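PDB 2GZQ: phosphatidylethanolamine-binding protein from Plasmodium vivax, which probably binds phosphatidylethanolamine or related phospholipid head groups through an anion-binding pocket, as other members of the PEBP family do. Local coordinates for residues D76-D87 against H138-E149. Numbering follows the deposited sequence. Where two conformers were deposited one is given.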
loop_
_atom_site.group_PDB
_atom_site.type_symbol
_atom_site.label_atom_id
_atom_site.label_comp_id
_atom_site.label_asym_id
_atom_site.label_seq_id
_atom_site.Cartn_x
_atom_site.Cartn_y
_atom_site.Cartn_z
ATOM N N ASP A 76 -17.893 5.328 11.628
ATOM C CA ASP A 76 -18.525 4.838 10.404
ATOM C C ASP A 76 -17.652 4.832 9.165
ATOM O O ASP A 76 -18.131 4.571 8.053
ATOM C CB ASP A 76 -19.859 5.529 10.154
ATOM C CG ASP A 76 -20.848 5.308 11.278
ATOM O OD1 ASP A 76 -20.928 4.182 11.821
ATOM O OD2 ASP A 76 -21.543 6.274 11.620
ATOM N N TYR A 77 -16.360 5.070 9.370
ATOM C CA TYR A 77 -15.346 4.870 8.350
ATOM C C TYR A 77 -14.367 3.800 8.796
ATOM O O TYR A 77 -14.253 3.481 9.980
ATOM C CB TYR A 77 -14.605 6.195 8.038
ATOM C CG TYR A 77 -15.449 7.120 7.201
ATOM C CD1 TYR A 77 -15.304 7.139 5.824
ATOM C CD2 TYR A 77 -16.447 7.889 7.777
ATOM C CE1 TYR A 77 -16.082 7.937 5.045
ATOM C CE2 TYR A 77 -17.248 8.704 6.995
ATOM C CZ TYR A 77 -17.064 8.713 5.624
ATOM O OH TYR A 77 -17.900 9.515 4.866
ATOM N N CYS A 78 -13.651 3.261 7.826
ATOM C CA CYS A 78 -12.569 2.358 8.154
ATOM C C CYS A 78 -11.394 2.636 7.225
ATOM O O CYS A 78 -11.508 3.377 6.240
ATOM C CB CYS A 78 -13.034 0.907 8.091
ATOM S SG CYS A 78 -13.716 0.476 6.510
ATOM N N TYR A 79 -10.243 2.090 7.572
ATOM C CA TYR A 79 -9.113 2.159 6.666
ATOM C C TYR A 79 -9.145 1.039 5.653
ATOM O O TYR A 79 -9.539 -0.090 5.934
ATOM C CB TYR A 79 -7.779 2.086 7.416
ATOM C CG TYR A 79 -7.493 3.235 8.376
ATOM C CD1 TYR A 79 -7.057 2.981 9.648
ATOM C CD2 TYR A 79 -7.660 4.550 7.996
ATOM C CE1 TYR A 79 -6.781 4.007 10.537
ATOM C CE2 TYR A 79 -7.398 5.590 8.881
ATOM C CZ TYR A 79 -6.943 5.308 10.144
ATOM O OH TYR A 79 -6.705 6.381 10.981
ATOM N N ILE A 80 -8.645 1.394 4.487
ATOM C CA ILE A 80 -8.268 0.441 3.446
ATOM C C ILE A 80 -6.799 0.682 3.122
ATOM O O ILE A 80 -6.364 1.829 2.961
ATOM C CB ILE A 80 -9.201 0.552 2.197
ATOM C CG1 ILE A 80 -8.807 -0.475 1.148
ATOM C CG2 ILE A 80 -9.259 1.972 1.672
ATOM C CD1 ILE A 80 -9.838 -0.621 0.023
ATOM N N LEU A 81 -6.032 -0.400 3.064
ATOM C CA LEU A 81 -4.581 -0.341 2.920
ATOM C C LEU A 81 -4.186 -1.123 1.683
ATOM O O LEU A 81 -4.586 -2.277 1.515
ATOM C CB LEU A 81 -3.950 -0.964 4.164
ATOM C CG LEU A 81 -2.430 -1.031 4.192
ATOM C CD1 LEU A 81 -1.742 0.295 4.038
ATOM C CD2 LEU A 81 -1.962 -1.682 5.476
ATOM N N PHE A 82 -3.380 -0.493 0.838
ATOM C CA PHE A 82 -2.837 -1.128 -0.339
ATOM C C PHE A 82 -1.313 -1.126 -0.208
ATOM O O PHE A 82 -0.736 -0.084 0.156
ATOM C CB PHE A 82 -3.184 -0.339 -1.619
ATOM C CG PHE A 82 -4.653 -0.233 -1.940
ATOM C CD1 PHE A 82 -5.527 -1.279 -1.769
ATOM C CD2 PHE A 82 -5.178 0.945 -2.456
ATOM C CE1 PHE A 82 -6.861 -1.142 -2.106
ATOM C CE2 PHE A 82 -6.479 1.052 -2.798
ATOM C CZ PHE A 82 -7.332 0.038 -2.611
HETATM N N MSE A 83 -0.657 -2.226 -0.552
HETATM C CA MSE A 83 0.751 -2.213 -0.764
HETATM C C MSE A 83 1.039 -2.464 -2.239
HETATM O O MSE A 83 0.489 -3.403 -2.835
HETATM C CB MSE A 83 1.318 -3.306 0.083
HETATM C CG MSE A 83 2.764 -3.461 -0.034
HETATM SE SE MSE A 83 3.106 -5.164 0.685
HETATM C CE MSE A 83 4.995 -5.287 0.276
ATOM N N ILE A 84 1.870 -1.600 -2.822
ATOM C CA ILE A 84 2.139 -1.600 -4.250
ATOM C C ILE A 84 3.624 -1.500 -4.550
ATOM O O ILE A 84 4.411 -0.995 -3.754
ATOM C CB ILE A 84 1.405 -0.486 -5.008
ATOM C CG1 ILE A 84 1.821 0.870 -4.479
ATOM C CG2 ILE A 84 -0.088 -0.672 -4.927
ATOM C CD1 ILE A 84 1.551 1.991 -5.423
ATOM N N ASP A 85 3.984 -1.926 -5.751
ATOM C CA ASP A 85 5.266 -1.602 -6.367
ATOM C C ASP A 85 5.015 -0.766 -7.617
ATOM O O ASP A 85 4.550 -1.306 -8.624
ATOM C CB ASP A 85 6.016 -2.884 -6.711
ATOM C CG ASP A 85 7.413 -2.621 -7.249
ATOM O OD1 ASP A 85 8.104 -3.604 -7.617
ATOM O OD2 ASP A 85 7.805 -1.436 -7.283
ATOM N N PRO A 86 5.296 0.534 -7.567
ATOM C CA PRO A 86 5.163 1.371 -8.739
ATOM C C PRO A 86 6.298 1.178 -9.739
ATOM O O PRO A 86 6.257 1.719 -10.834
ATOM C CB PRO A 86 5.184 2.794 -8.160
ATOM C CG PRO A 86 6.085 2.646 -6.936
ATOM C CD PRO A 86 5.829 1.273 -6.405
ATOM N N ASP A 87 7.302 0.408 -9.369
ATOM C CA ASP A 87 8.520 0.244 -10.144
ATOM C C ASP A 87 8.656 -1.174 -10.675
ATOM O O ASP A 87 9.729 -1.778 -10.680
ATOM C CB ASP A 87 9.681 0.627 -9.256
ATOM C CG ASP A 87 9.609 2.091 -8.825
ATOM O OD1 ASP A 87 9.223 2.925 -9.666
ATOM O OD2 ASP A 87 9.943 2.409 -7.658
ATOM N N HIS A 138 13.222 -0.417 -5.988
ATOM C CA HIS A 138 11.769 -0.358 -6.067
ATOM C C HIS A 138 11.218 0.343 -4.851
ATOM O O HIS A 138 11.551 -0.039 -3.718
ATOM C CB HIS A 138 11.200 -1.762 -6.131
ATOM C CG HIS A 138 11.596 -2.548 -7.338
ATOM N ND1 HIS A 138 10.675 -3.204 -8.122
ATOM C CD2 HIS A 138 12.811 -2.830 -7.869
ATOM C CE1 HIS A 138 11.301 -3.836 -9.101
ATOM N NE2 HIS A 138 12.599 -3.609 -8.980
ATOM N N ARG A 139 10.379 1.339 -5.069
ATOM C CA ARG A 139 9.741 2.084 -3.984
ATOM C C ARG A 139 8.481 1.355 -3.534
ATOM O O ARG A 139 7.374 1.728 -3.909
ATOM C CB ARG A 139 9.440 3.506 -4.473
ATOM C CG ARG A 139 10.720 4.279 -4.825
ATOM C CD ARG A 139 10.447 5.528 -5.632
ATOM N NE ARG A 139 9.979 5.177 -6.965
ATOM C CZ ARG A 139 9.544 6.052 -7.861
ATOM N NH1 ARG A 139 9.513 7.362 -7.592
ATOM N NH2 ARG A 139 9.132 5.622 -9.033
ATOM N N ILE A 140 8.662 0.322 -2.729
ATOM C CA ILE A 140 7.559 -0.483 -2.225
ATOM C C ILE A 140 6.764 0.395 -1.247
ATOM O O ILE A 140 7.307 0.892 -0.264
ATOM C CB ILE A 140 8.096 -1.755 -1.572
ATOM C CG1 ILE A 140 8.915 -2.597 -2.557
ATOM C CG2 ILE A 140 6.956 -2.544 -0.950
ATOM C CD1 ILE A 140 8.218 -3.018 -3.771
ATOM N N SER A 141 5.500 0.627 -1.573
ATOM C CA SER A 141 4.716 1.674 -0.972
ATOM C C SER A 141 3.443 1.152 -0.340
ATOM O O SER A 141 2.814 0.200 -0.827
ATOM C CB SER A 141 4.350 2.690 -2.040
ATOM O OG SER A 141 5.490 3.329 -2.617
ATOM N N PHE A 142 3.044 1.821 0.737
ATOM C CA PHE A 142 1.844 1.497 1.491
ATOM C C PHE A 142 0.968 2.734 1.520
ATOM O O PHE A 142 1.381 3.762 2.028
ATOM C CB PHE A 142 2.213 1.088 2.916
ATOM C CG PHE A 142 3.010 -0.187 3.016
ATOM C CD1 PHE A 142 4.351 -0.191 2.748
ATOM C CD2 PHE A 142 2.410 -1.366 3.396
ATOM C CE1 PHE A 142 5.096 -1.352 2.878
ATOM C CE2 PHE A 142 3.157 -2.542 3.518
ATOM C CZ PHE A 142 4.480 -2.511 3.234
ATOM N N ILE A 143 -0.253 2.637 1.000
ATOM C CA ILE A 143 -1.173 3.757 0.922
ATOM C C ILE A 143 -2.399 3.448 1.788
ATOM O O ILE A 143 -3.056 2.412 1.617
ATOM C CB ILE A 143 -1.647 3.986 -0.519
ATOM C CG1 ILE A 143 -0.468 4.191 -1.480
ATOM C CG2 ILE A 143 -2.610 5.165 -0.571
ATOM C CD1 ILE A 143 -0.810 4.020 -2.932
ATOM N N LEU A 144 -2.684 4.349 2.704
ATOM C CA LEU A 144 -3.776 4.225 3.644
ATOM C C LEU A 144 -4.857 5.231 3.331
ATOM O O LEU A 144 -4.553 6.435 3.201
ATOM C CB LEU A 144 -3.262 4.491 5.068
ATOM C CG LEU A 144 -4.201 4.150 6.202
ATOM C CD1 LEU A 144 -4.360 2.642 6.341
ATOM C CD2 LEU A 144 -3.720 4.805 7.521
ATOM N N SER A 145 -6.097 4.753 3.164
ATOM C CA SER A 145 -7.218 5.604 2.789
ATOM C C SER A 145 -8.412 5.295 3.679
ATOM O O SER A 145 -8.474 4.261 4.330
ATOM C CB SER A 145 -7.602 5.375 1.317
ATOM O OG SER A 145 -6.517 5.599 0.462
ATOM N N LEU A 146 -9.377 6.197 3.695
ATOM C CA LEU A 146 -10.663 6.007 4.356
ATOM C C LEU A 146 -11.724 5.584 3.356
ATOM O O LEU A 146 -11.842 6.154 2.265
ATOM C CB LEU A 146 -11.143 7.330 4.971
ATOM C CG LEU A 146 -10.338 7.772 6.202
ATOM C CD1 LEU A 146 -10.916 9.122 6.623
ATOM C CD2 LEU A 146 -10.377 6.775 7.328
ATOM N N VAL A 147 -12.505 4.606 3.762
ATOM C CA VAL A 147 -13.671 4.133 3.054
ATOM C C VAL A 147 -14.837 4.067 4.032
ATOM O O VAL A 147 -14.664 3.745 5.204
ATOM C CB VAL A 147 -13.382 2.749 2.374
ATOM C CG1 VAL A 147 -13.017 1.688 3.380
ATOM C CG2 VAL A 147 -14.547 2.275 1.544
ATOM N N LYS A 148 -16.028 4.388 3.561
ATOM C CA LYS A 148 -17.225 4.196 4.380
ATOM C C LYS A 148 -17.338 2.744 4.788
ATOM O O LYS A 148 -17.121 1.856 3.990
ATOM C CB LYS A 148 -18.487 4.586 3.620
ATOM C CG LYS A 148 -18.635 6.043 3.401
ATOM C CD LYS A 148 -20.006 6.349 2.796
ATOM C CE LYS A 148 -20.226 7.826 2.611
ATOM N NZ LYS A 148 -21.492 8.071 1.875
ATOM N N GLU A 149 -17.734 2.501 6.031
ATOM C CA GLU A 149 -17.928 1.135 6.512
ATOM C C GLU A 149 -18.832 0.357 5.554
ATOM O O GLU A 149 -18.568 -0.801 5.221
ATOM C CB GLU A 149 -18.509 1.118 7.924
ATOM C CG GLU A 149 -18.977 -0.259 8.375
ATOM C CD GLU A 149 -17.840 -1.133 8.867
ATOM O OE1 GLU A 149 -16.781 -0.576 9.227
ATOM O OE2 GLU A 149 -18.014 -2.375 8.905
HETATM O O HOH W 1 -5.585 2.961 0.316
#
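Cys78 pairs with Val147, Ile80 with Ser145, Phe82 with Ile143 and Ile84 with Ser141 through backbone N-H and C=O groups, joining antiparallel strands 77-85 and 138-148 inside the mixed sheet of the PEBP beta fold, bordered by strands 99-107 and 188-198. A water donates to Ile80 O and Ile143 O and also bonds Ser145 OG, a bridge between the strands. On the face carrying Ile80, Phe82, Ile84, Ser141, Ile143 and Ser145, Ile143 CD1 meets Ile84 CD1, and helix 178-184 packs over Phe82 and Ile143. On the other face, Met83, a selenomethionine, sets CG over the Phe142 ring in one of two modelled conformers. Farther along, Leu144 CD2 lies over the centre of the Tyr79 ring, while Leu146 CD2 approaches Tyr79 CE2; Tyr79 OH bonds Glu71 O. Where strand 77-85 ends, His138 ND1 donates in its ring plane to the syn lone pair of Asp85 OD1 (2.7 Å). Asp85 OD2 accepts from Asp87 N, closing an Asx turn. These residues belong to the DPDxP and GxHR signatures, probably beside the anion-binding pocket as in other family members. Arg139 runs along Asp87: CB lies 3.4 Å and CG 3.5 Å from Asp87 OD2, and a bend at chi3 (-69°) brings Arg139 NE to Asp87 OD2 at 2.9 Å. At the tip Arg139 NH2 reaches Asp87 OD1 at 2.8 Å, a side-on salt bridge with both carboxylate oxygens in the guanidinium plane; NH1 bonds Glu21 O. The anti lone pair of Asp87 OD2 takes the backbone Arg139 N at 2.8 Å.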